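D-mannose isomerase (Marinomonas mediterranea, PDB 5X32) catalyses the reversible isomerisation of D-mannose to D-fructose and, less efficiently, of D-lyxose to D-xylulose. Local coordinates at residues E13-K18 / T339-S344; F37-D40 / V44-P47; T146-N151 / L155-I160. One frame throughout, in Å; residues are numbered along the deposited sequence.

Contact 1: residues E13-K18 / T339-S344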
loop_
_atom_site.group_PDB
_atom_site.type_symbol
_atom_site.label_atom_id
_atom_site.label_comp_id
_atom_site.label_asym_id
_atom_site.label_seq_id
_atom_site.Cartn_x
_atom_site.Cartn_y
_atom_site.Cartn_z
ATOM N N GLU A 13 -0.868 -10.617 15.917
ATOM C CA GLU A 13 -2.244 -10.278 16.268
ATOM C C GLU A 13 -2.303 -9.205 17.351
ATOM O O GLU A 13 -3.179 -8.325 17.325
ATOM C CB GLU A 13 -2.986 -11.526 16.721
ATOM C CG GLU A 13 -3.570 -12.290 15.556
ATOM C CD GLU A 13 -4.072 -13.661 15.955
ATOM O OE1 GLU A 13 -4.015 -13.976 17.169
ATOM O OE2 GLU A 13 -4.557 -14.400 15.062
ATOM N N ALA A 14 -1.367 -9.289 18.301
ATOM C CA ALA A 14 -1.284 -8.331 19.403
ATOM C C ALA A 14 -0.965 -6.933 18.882
ATOM O O ALA A 14 -1.602 -5.935 19.273
ATOM C CB ALA A 14 -0.254 -8.769 20.387
ATOM N N HIS A 15 0.027 -6.876 17.996
ATOM C CA HIS A 15 0.469 -5.628 17.393
ATOM C C HIS A 15 -0.609 -4.992 16.532
ATOM O O HIS A 15 -0.821 -3.764 16.570
ATOM C CB HIS A 15 1.717 -5.856 16.561
ATOM C CG HIS A 15 2.100 -4.676 15.734
ATOM N ND1 HIS A 15 2.716 -3.565 16.263
ATOM C CD2 HIS A 15 1.907 -4.412 14.421
ATOM C CE1 HIS A 15 2.911 -2.674 15.308
ATOM N NE2 HIS A 15 2.423 -3.162 14.181
ATOM N N ILE A 16 -1.272 -5.825 15.734
ATOM C CA ILE A 16 -2.382 -5.327 14.946
ATOM C C ILE A 16 -3.445 -4.779 15.896
ATOM O O ILE A 16 -3.955 -3.684 15.688
ATOM C CB ILE A 16 -3.000 -6.397 14.039
ATOM C CG1 ILE A 16 -2.003 -6.817 12.960
ATOM C CG2 ILE A 16 -4.242 -5.840 13.383
ATOM C CD1 ILE A 16 -2.464 -8.009 12.130
ATOM N N GLU A 17 -3.727 -5.505 16.969
ATOM C CA GLU A 17 -4.801 -5.079 17.862
ATOM C C GLU A 17 -4.459 -3.734 18.509
ATOM O O GLU A 17 -5.336 -2.866 18.658
ATOM C CB GLU A 17 -5.093 -6.154 18.923
ATOM C CG GLU A 17 -5.842 -5.643 20.132
ATOM C CD GLU A 17 -6.068 -6.715 21.196
ATOM O OE1 GLU A 17 -5.087 -7.148 21.854
ATOM O OE2 GLU A 17 -7.230 -7.148 21.352
ATOM N N LYS A 18 -3.178 -3.508 18.796
ATOM C CA LYS A 18 -2.824 -2.262 19.470
ATOM C C LYS A 18 -2.860 -1.103 18.448
ATOM O O LYS A 18 -3.257 0.050 18.779
ATOM C CB LYS A 18 -1.461 -2.384 20.177
ATOM C CG LYS A 18 -1.140 -1.209 21.128
ATOM C CD LYS A 18 0.227 -1.350 21.840
ATOM C CE LYS A 18 0.415 -0.314 22.982
ATOM N NZ LYS A 18 -0.145 -0.732 24.323
ATOM N N THR A 339 15.696 -8.493 11.512
ATOM C CA THR A 339 16.357 -7.185 11.587
ATOM C C THR A 339 15.361 -6.046 11.356
ATOM O O THR A 339 15.399 -5.018 12.033
ATOM C CB THR A 339 17.528 -7.066 10.590
ATOM O OG1 THR A 339 17.060 -7.356 9.269
ATOM C CG2 THR A 339 18.620 -8.047 10.964
ATOM N N LEU A 340 14.472 -6.226 10.390
ATOM C CA LEU A 340 13.494 -5.196 10.070
ATOM C C LEU A 340 12.508 -4.995 11.219
ATOM O O LEU A 340 12.205 -3.859 11.598
ATOM C CB LEU A 340 12.770 -5.546 8.775
ATOM C CG LEU A 340 13.684 -5.408 7.556
ATOM C CD1 LEU A 340 13.148 -6.205 6.375
ATOM C CD2 LEU A 340 13.820 -3.930 7.198
ATOM N N TRP A 341 12.033 -6.097 11.793
ATOM C CA TRP A 341 11.195 -5.988 12.975
ATOM C C TRP A 341 11.944 -5.367 14.168
ATOM O O TRP A 341 11.365 -4.588 14.918
ATOM C CB TRP A 341 10.628 -7.351 13.365
ATOM C CG TRP A 341 9.282 -7.613 12.773
ATOM C CD1 TRP A 341 8.987 -8.498 11.775
ATOM C CD2 TRP A 341 8.034 -6.970 13.123
ATOM N NE1 TRP A 341 7.639 -8.452 11.481
ATOM C CE2 TRP A 341 7.032 -7.527 12.295
ATOM C CE3 TRP A 341 7.667 -5.991 14.062
ATOM C CZ2 TRP A 341 5.688 -7.136 12.374
ATOM C CZ3 TRP A 341 6.316 -5.597 14.132
ATOM C CH2 TRP A 341 5.354 -6.171 13.294
ATOM N N GLU A 342 13.212 -5.716 14.366
ATOM C CA GLU A 342 13.962 -5.150 15.490
ATOM C C GLU A 342 14.059 -3.643 15.342
ATOM O O GLU A 342 13.698 -2.903 16.262
ATOM C CB GLU A 342 15.346 -5.784 15.608
ATOM C CG GLU A 342 15.283 -7.157 16.259
ATOM C CD GLU A 342 16.556 -7.983 16.083
ATOM O OE1 GLU A 342 17.595 -7.434 15.636
ATOM O OE2 GLU A 342 16.503 -9.199 16.378
ATOM N N PHE A 343 14.488 -3.187 14.170
ATOM C CA PHE A 343 14.557 -1.751 13.940
ATOM C C PHE A 343 13.193 -1.098 14.190
ATOM O O PHE A 343 13.108 -0.046 14.838
ATOM C CB PHE A 343 15.007 -1.442 12.510
ATOM C CG PHE A 343 14.853 0.010 12.141
ATOM C CD1 PHE A 343 15.792 0.944 12.529
ATOM C CD2 PHE A 343 13.730 0.450 11.455
ATOM C CE1 PHE A 343 15.648 2.283 12.201
ATOM C CE2 PHE A 343 13.585 1.778 11.125
ATOM C CZ PHE A 343 14.549 2.698 11.504
ATOM N N SER A 344 12.137 -1.733 13.680
ATOM C CA SER A 344 10.782 -1.205 13.813
ATOM C C SER A 344 10.292 -1.082 15.268
ATOM O O SER A 344 9.707 -0.066 15.673
ATOM C CB SER A 344 9.815 -2.082 13.017
ATOM O OG SER A 344 10.093 -1.993 11.634
#
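H15 and W341 meet as a T-shaped aromatic pair between two helices, and between these segments the whole contact rests on that pair. The helical backbones stand well apart: H15 and W341 have their CA atoms 11.6 Å from each other, so the side chains must cover the distance themselves. The indole does most of the reaching. It leads with the outer corner of its six-membered ring, where CH2 of W341 lies 4.0 Å from CD2 of H15. The corner comes down over one face of the imidazole, toward the rim and not over the middle. The two ring planes stand at 90°. With CG of H15 anti to the backbone N (chi1 170°) the imidazole is carried out toward helix 331-347, and chi2 of 77° turns a face to W341.

One turn along the same helix, S344 turns its hydroxyl back onto the backbone. S344 OG donates to L340 O at 2.8 Å, while the amide S344 N reaches the same oxygen from the other face of the carbonyl plane. Two donors thus grip one carbonyl, and the hydroxyl is satisfied within its own helix.

The pair is one small part of a larger aromatic cluster. W341 also meets F6, F11, Y337 and F318, H15 meets W356, and both side chains touch C385 on helix 379-390, which also carries H380, probably a proton donor/acceptor of the active site. The contact thus illustrates how helices of an alpha/alpha barrel, the fold of this epimerase family, can meet through large side chains when they lie too far apart for direct backbone contact. Between these two rings the attraction is probably dispersion plus a weak C-H edge to pi-face term, which depends on how the rings are turned.

Contact 2: residues F37-D40 / V44-P47; sequences FFKD and VYDP
Y45 holds its CG between the backbone N and the carbonyl carbon (chi1 73°), which folds the phenol back over the F37-D40 segment, and a bend at chi2 of K39 (73°) curls the lysine chain over the same ring. The tyrosine is thereby covered on both faces. F37 CB sits over one, 3.9 Å from the centroid of the Y45 ring; over the opposite face K39 NZ makes a cation-pi contact, 4.2 Å from that centroid. The phenylalanine ring turns its edge to the first face, in an offset edge-to-face pair with planes at 87°, its CD2 lying 3.7 Å from Y45 CZ. The D46 carboxylate stacks nearly flat over a face of F37, toward its rim, while D46 OD1 accepts from the backbone N of N48, as in an Asx turn, and of T49.

The backbones come together around one nearly straight bond, Y45 N to F37 O at 2.9 Å, beside a single beta bridge between F38 and V44. An alanine in place of Y45 would remove the phenol, and would probably leave the K39 ammonium without its pi partner and F37 without one of the two groups packed against it.

Three residues join the segments into a tight loop at the surface, before strand 49-51. Here an aromatic ring serves as the common layer between a cation and a hydrocarbon, and this layering adds to the one cross-loop backbone bond and to the backbone bonds that F38 and D40 make with S372 and N369.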
loop_
_atom_site.group_PDB
_atom_site.type_symbol
_atom_site.label_atom_id
_atom_site.label_comp_id
_atom_site.label_asym_id
_atom_site.label_seq_id
_atom_site.Cartn_x
_atom_site.Cartn_y
_atom_site.Cartn_z
ATOM N N PHE A 37 -6.298 12.829 10.151
ATOM C CA PHE A 37 -5.091 13.528 10.559
ATOM C C PHE A 37 -4.877 13.377 12.060
ATOM O O PHE A 37 -5.524 14.043 12.871
ATOM C CB PHE A 37 -5.165 15.009 10.183
ATOM C CG PHE A 37 -5.028 15.287 8.704
ATOM C CD1 PHE A 37 -6.116 15.151 7.847
ATOM C CD2 PHE A 37 -3.818 15.739 8.178
ATOM C CE1 PHE A 37 -5.994 15.436 6.494
ATOM C CE2 PHE A 37 -3.684 16.024 6.826
ATOM C CZ PHE A 37 -4.769 15.881 5.985
ATOM N N PHE A 38 -3.913 12.542 12.427
ATOM C CA PHE A 38 -3.749 12.185 13.818
ATOM C C PHE A 38 -2.377 12.560 14.339
ATOM O O PHE A 38 -1.349 12.348 13.684
ATOM C CB PHE A 38 -3.984 10.688 13.994
ATOM C CG PHE A 38 -5.317 10.231 13.493
ATOM C CD1 PHE A 38 -6.434 10.285 14.304
ATOM C CD2 PHE A 38 -5.461 9.772 12.196
ATOM C CE1 PHE A 38 -7.666 9.881 13.843
ATOM C CE2 PHE A 38 -6.696 9.354 11.724
ATOM C CZ PHE A 38 -7.796 9.412 12.554
ATOM N N LYS A 39 -2.391 13.081 15.555
ATOM C CA LYS A 39 -1.194 13.406 16.293
ATOM C C LYS A 39 -0.650 12.117 16.897
ATOM O O LYS A 39 -1.356 11.111 16.934
ATOM C CB LYS A 39 -1.548 14.432 17.375
ATOM C CG LYS A 39 -0.675 15.654 17.396
ATOM C CD LYS A 39 -0.947 16.595 16.253
ATOM C CE LYS A 39 0.266 17.480 16.048
ATOM N NZ LYS A 39 -0.019 18.625 15.162
ATOM N N ASP A 40 0.593 12.127 17.363
ATOM C CA ASP A 40 1.133 10.941 18.030
ATOM C C ASP A 40 0.219 10.414 19.142
ATOM O O ASP A 40 0.058 9.202 19.295
ATOM C CB ASP A 40 2.526 11.198 18.616
ATOM C CG ASP A 40 3.628 11.322 17.545
ATOM O OD1 ASP A 40 3.457 10.804 16.415
ATOM O OD2 ASP A 40 4.695 11.905 17.862
ATOM N N VAL A 44 -7.037 14.289 16.868
ATOM C CA VAL A 44 -7.286 14.682 15.497
ATOM C C VAL A 44 -6.785 16.110 15.389
ATOM O O VAL A 44 -7.163 16.944 16.187
ATOM C CB VAL A 44 -8.763 14.598 15.103
ATOM C CG1 VAL A 44 -8.926 15.023 13.633
ATOM C CG2 VAL A 44 -9.307 13.179 15.326
ATOM N N TYR A 45 -5.914 16.404 14.433
ATOM C CA TYR A 45 -5.386 17.758 14.331
ATOM C C TYR A 45 -5.856 18.466 13.060
ATOM O O TYR A 45 -5.497 19.620 12.813
ATOM C CB TYR A 45 -3.858 17.751 14.418
ATOM C CG TYR A 45 -3.078 17.237 13.210
ATOM C CD1 TYR A 45 -2.665 18.110 12.207
ATOM C CD2 TYR A 45 -2.693 15.899 13.114
ATOM C CE1 TYR A 45 -1.939 17.675 11.135
ATOM C CE2 TYR A 45 -1.952 15.449 12.032
ATOM C CZ TYR A 45 -1.574 16.344 11.042
ATOM O OH TYR A 45 -0.835 15.912 9.946
ATOM N N ASP A 46 -6.666 17.770 12.265
ATOM C CA ASP A 46 -7.377 18.379 11.140
ATOM C C ASP A 46 -8.569 17.487 10.798
ATOM O O ASP A 46 -8.414 16.508 10.036
ATOM C CB ASP A 46 -6.455 18.531 9.925
ATOM C CG ASP A 46 -7.148 19.161 8.727
ATOM O OD1 ASP A 46 -8.404 19.145 8.661
ATOM O OD2 ASP A 46 -6.421 19.658 7.827
ATOM N N PRO A 47 -9.775 17.873 11.280
ATOM C CA PRO A 47 -11.004 17.067 11.191
ATOM C C PRO A 47 -11.780 17.299 9.906
ATOM O O PRO A 47 -12.712 16.554 9.596
ATOM C CB PRO A 47 -11.827 17.563 12.374
ATOM C CG PRO A 47 -11.433 18.995 12.495
ATOM C CD PRO A 47 -9.963 19.056 12.140
#

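Contact 3: residues T146-N151 / L155-I160; sequences THFWEN and LYLDEI
F148 presents a broad flat ring, and the methyl of I160 fits against it: I160 CD1 lies 3.5 Å from the centroid of the F148 ring, over the face. The same methyl fills the notch between that ring and H147, coming 3.7 Å from H147 CB. Beside I160, on the same side of the ring but beyond its rim, L157 CD1 packs 3.7 Å from F148 CD1. A second fit lies further along, where the corner of the W149 indole dips into the face of Y156. W149 CE3 stands over the middle of that ring, 3.6 Å from Y156 CZ, with the planes 60° apart.

On the face opposite this pair, the chain of E150 crosses L157 at about a right angle while its carboxylate turns to R171 in a salt bridge. Two backbone bonds set the register, L157 N to F148 O at 3.2 Å and E150 N to L155 O at 2.9 Å.

This is a beta hairpin with 149-150 as an outermost strand of an antiparallel sheet. Strand 155-160 is flanked by 104-111 on its other side; F148 reaches helix 112-127, and L155 and Y156 rest on helix 193-212.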
loop_
_atom_site.group_PDB
_atom_site.type_symbol
_atom_site.label_atom_id
_atom_site.label_comp_id
_atom_site.label_asym_id
_atom_site.label_seq_id
_atom_site.Cartn_x
_atom_site.Cartn_y
_atom_site.Cartn_z
ATOM N N THR A 146 -11.936 2.178 -19.691
ATOM C CA THR A 146 -12.375 3.212 -20.603
ATOM C C THR A 146 -11.419 4.390 -20.597
ATOM O O THR A 146 -11.151 4.980 -21.641
ATOM C CB THR A 146 -13.761 3.691 -20.250
ATOM O OG1 THR A 146 -14.680 2.610 -20.409
ATOM C CG2 THR A 146 -14.166 4.849 -21.140
ATOM N N HIS A 147 -10.897 4.747 -19.430
ATOM C CA HIS A 147 -10.177 6.013 -19.378
ATOM C C HIS A 147 -8.673 5.902 -19.110
ATOM O O HIS A 147 -7.918 6.784 -19.509
ATOM C CB HIS A 147 -10.827 6.929 -18.336
ATOM C CG HIS A 147 -12.188 7.430 -18.720
ATOM N ND1 HIS A 147 -13.345 6.994 -18.110
ATOM C CD2 HIS A 147 -12.569 8.391 -19.597
ATOM C CE1 HIS A 147 -14.384 7.625 -18.629
ATOM N NE2 HIS A 147 -13.939 8.481 -19.530
ATOM N N PHE A 148 -8.226 4.847 -18.430
ATOM C CA PHE A 148 -6.824 4.783 -18.001
ATOM C C PHE A 148 -6.041 3.676 -18.684
ATOM O O PHE A 148 -4.824 3.784 -18.851
ATOM C CB PHE A 148 -6.715 4.609 -16.483
ATOM C CG PHE A 148 -7.165 5.800 -15.719
ATOM C CD1 PHE A 148 -6.252 6.757 -15.308
ATOM C CD2 PHE A 148 -8.518 5.989 -15.435
ATOM C CE1 PHE A 148 -6.679 7.884 -14.612
ATOM C CE2 PHE A 148 -8.951 7.105 -14.747
ATOM C CZ PHE A 148 -8.037 8.054 -14.332
ATOM N N TRP A 149 -6.733 2.608 -19.064
ATOM C CA TRP A 149 -6.055 1.456 -19.621
ATOM C C TRP A 149 -5.377 1.814 -20.933
ATOM O O TRP A 149 -5.978 2.406 -21.811
ATOM C CB TRP A 149 -7.025 0.298 -19.825
ATOM C CG TRP A 149 -6.354 -0.899 -20.402
ATOM C CD1 TRP A 149 -6.700 -1.551 -21.541
ATOM C CD2 TRP A 149 -5.202 -1.581 -19.882
ATOM N NE1 TRP A 149 -5.848 -2.602 -21.767
ATOM C CE2 TRP A 149 -4.918 -2.645 -20.762
ATOM C CE3 TRP A 149 -4.389 -1.402 -18.755
ATOM C CZ2 TRP A 149 -3.853 -3.529 -20.555
ATOM C CZ3 TRP A 149 -3.328 -2.284 -18.555
ATOM C CH2 TRP A 149 -3.080 -3.336 -19.449
ATOM N N GLU A 150 -4.104 1.485 -21.043
ATOM C CA GLU A 150 -3.360 1.812 -22.242
ATOM C C GLU A 150 -2.871 0.516 -22.881
ATOM O O GLU A 150 -1.718 0.109 -22.704
ATOM C CB GLU A 150 -2.200 2.742 -21.919
ATOM C CG GLU A 150 -2.569 4.195 -21.927
ATOM C CD GLU A 150 -1.350 5.098 -21.838
ATOM O OE1 GLU A 150 -0.549 4.948 -20.885
ATOM O OE2 GLU A 150 -1.208 5.985 -22.706
ATOM N N ASN A 151 -3.772 -0.122 -23.623
ATOM C CA ASN A 151 -3.558 -1.460 -24.153
ATOM C C ASN A 151 -2.257 -1.681 -24.917
ATOM O O ASN A 151 -1.706 -2.780 -24.877
ATOM C CB ASN A 151 -4.730 -1.851 -25.044
ATOM C CG ASN A 151 -4.813 -3.353 -25.253
ATOM O OD1 ASN A 151 -5.504 -4.065 -24.517
ATOM N ND2 ASN A 151 -4.102 -3.845 -26.265
ATOM N N LEU A 155 -0.211 -1.052 -19.637
ATOM C CA LEU A 155 -0.127 -0.320 -18.381
ATOM C C LEU A 155 -1.250 0.686 -18.265
ATOM O O LEU A 155 -1.950 0.951 -19.236
ATOM C CB LEU A 155 1.223 0.388 -18.272
ATOM C CG LEU A 155 2.391 -0.581 -18.109
ATOM C CD1 LEU A 155 3.743 0.105 -18.273
ATOM C CD2 LEU A 155 2.275 -1.259 -16.741
ATOM N N TYR A 156 -1.406 1.263 -17.076
ATOM C CA TYR A 156 -2.361 2.341 -16.855
ATOM C C TYR A 156 -1.613 3.663 -16.764
ATOM O O TYR A 156 -0.551 3.750 -16.137
ATOM C CB TYR A 156 -3.152 2.125 -15.577
ATOM C CG TYR A 156 -4.108 0.964 -15.575
ATOM C CD1 TYR A 156 -5.411 1.114 -16.029
ATOM C CD2 TYR A 156 -3.718 -0.279 -15.093
ATOM C CE1 TYR A 156 -6.299 0.059 -16.004
ATOM C CE2 TYR A 156 -4.597 -1.342 -15.067
ATOM C CZ TYR A 156 -5.887 -1.166 -15.523
ATOM O OH TYR A 156 -6.764 -2.225 -15.499
ATOM N N LEU A 157 -2.156 4.693 -17.396
ATOM C CA LEU A 157 -1.611 6.028 -17.212
ATOM C C LEU A 157 -1.985 6.591 -15.817
ATOM O O LEU A 157 -2.715 5.960 -15.042
ATOM C CB LEU A 157 -2.071 6.937 -18.345
ATOM C CG LEU A 157 -3.557 7.177 -18.541
ATOM C CD1 LEU A 157 -3.989 8.410 -17.769
ATOM C CD2 LEU A 157 -3.793 7.347 -20.001
ATOM N N ASP A 158 -1.475 7.768 -15.483
ATOM C CA ASP A 158 -1.548 8.160 -14.097
ATOM C C ASP A 158 -2.776 8.992 -13.767
ATOM O O ASP A 158 -3.549 8.625 -12.877
ATOM C CB ASP A 158 -0.278 8.913 -13.703
ATOM C CG ASP A 158 -0.279 9.324 -12.241
ATOM O OD1 ASP A 158 -0.884 8.596 -11.414
ATOM O OD2 ASP A 158 0.333 10.365 -11.909
ATOM N N GLU A 159 -2.964 10.105 -14.464
ATOM C CA GLU A 159 -4.068 10.979 -14.112
ATOM C C GLU A 159 -4.711 11.682 -15.304
ATOM O O GLU A 159 -4.044 12.047 -16.278
ATOM C CB GLU A 159 -3.622 11.997 -13.061
ATOM C CG GLU A 159 -2.591 12.980 -13.526
ATOM C CD GLU A 159 -2.597 14.236 -12.685
ATOM O OE1 GLU A 159 -3.386 15.163 -12.993
ATOM O OE2 GLU A 159 -1.828 14.284 -11.703
ATOM N N ILE A 160 -6.027 11.833 -15.202
ATOM C CA ILE A 160 -6.827 12.667 -16.091
ATOM C C ILE A 160 -7.540 13.770 -15.287
ATOM O O ILE A 160 -7.908 13.562 -14.128
ATOM C CB ILE A 160 -7.879 11.807 -16.827
ATOM C CG1 ILE A 160 -7.227 10.542 -17.394
ATOM C CG2 ILE A 160 -8.594 12.606 -17.899
ATOM C CD1 ILE A 160 -8.181 9.375 -17.540
#

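Overall arrangement
From the N terminus, helix 9-23 supplies the first half of contact 1, whose partner on helix 331-347 arrives only after 320 intervening residues. Within that long excursion the chain makes contact 2, a short turn closed over three residues before strand 49-51, and later contact 3, a hairpin also closed over three residues after helix 133-147. These two small loops follow one another in series; both are nested within contact 1 and neither crosses it. Contacts 1 and 3 lie on opposite sides of the chain's centre, with nearest atoms about 26 Å apart. One long-range tie thus joins early and late helices, while two local ones shape the loop and sheet regions between.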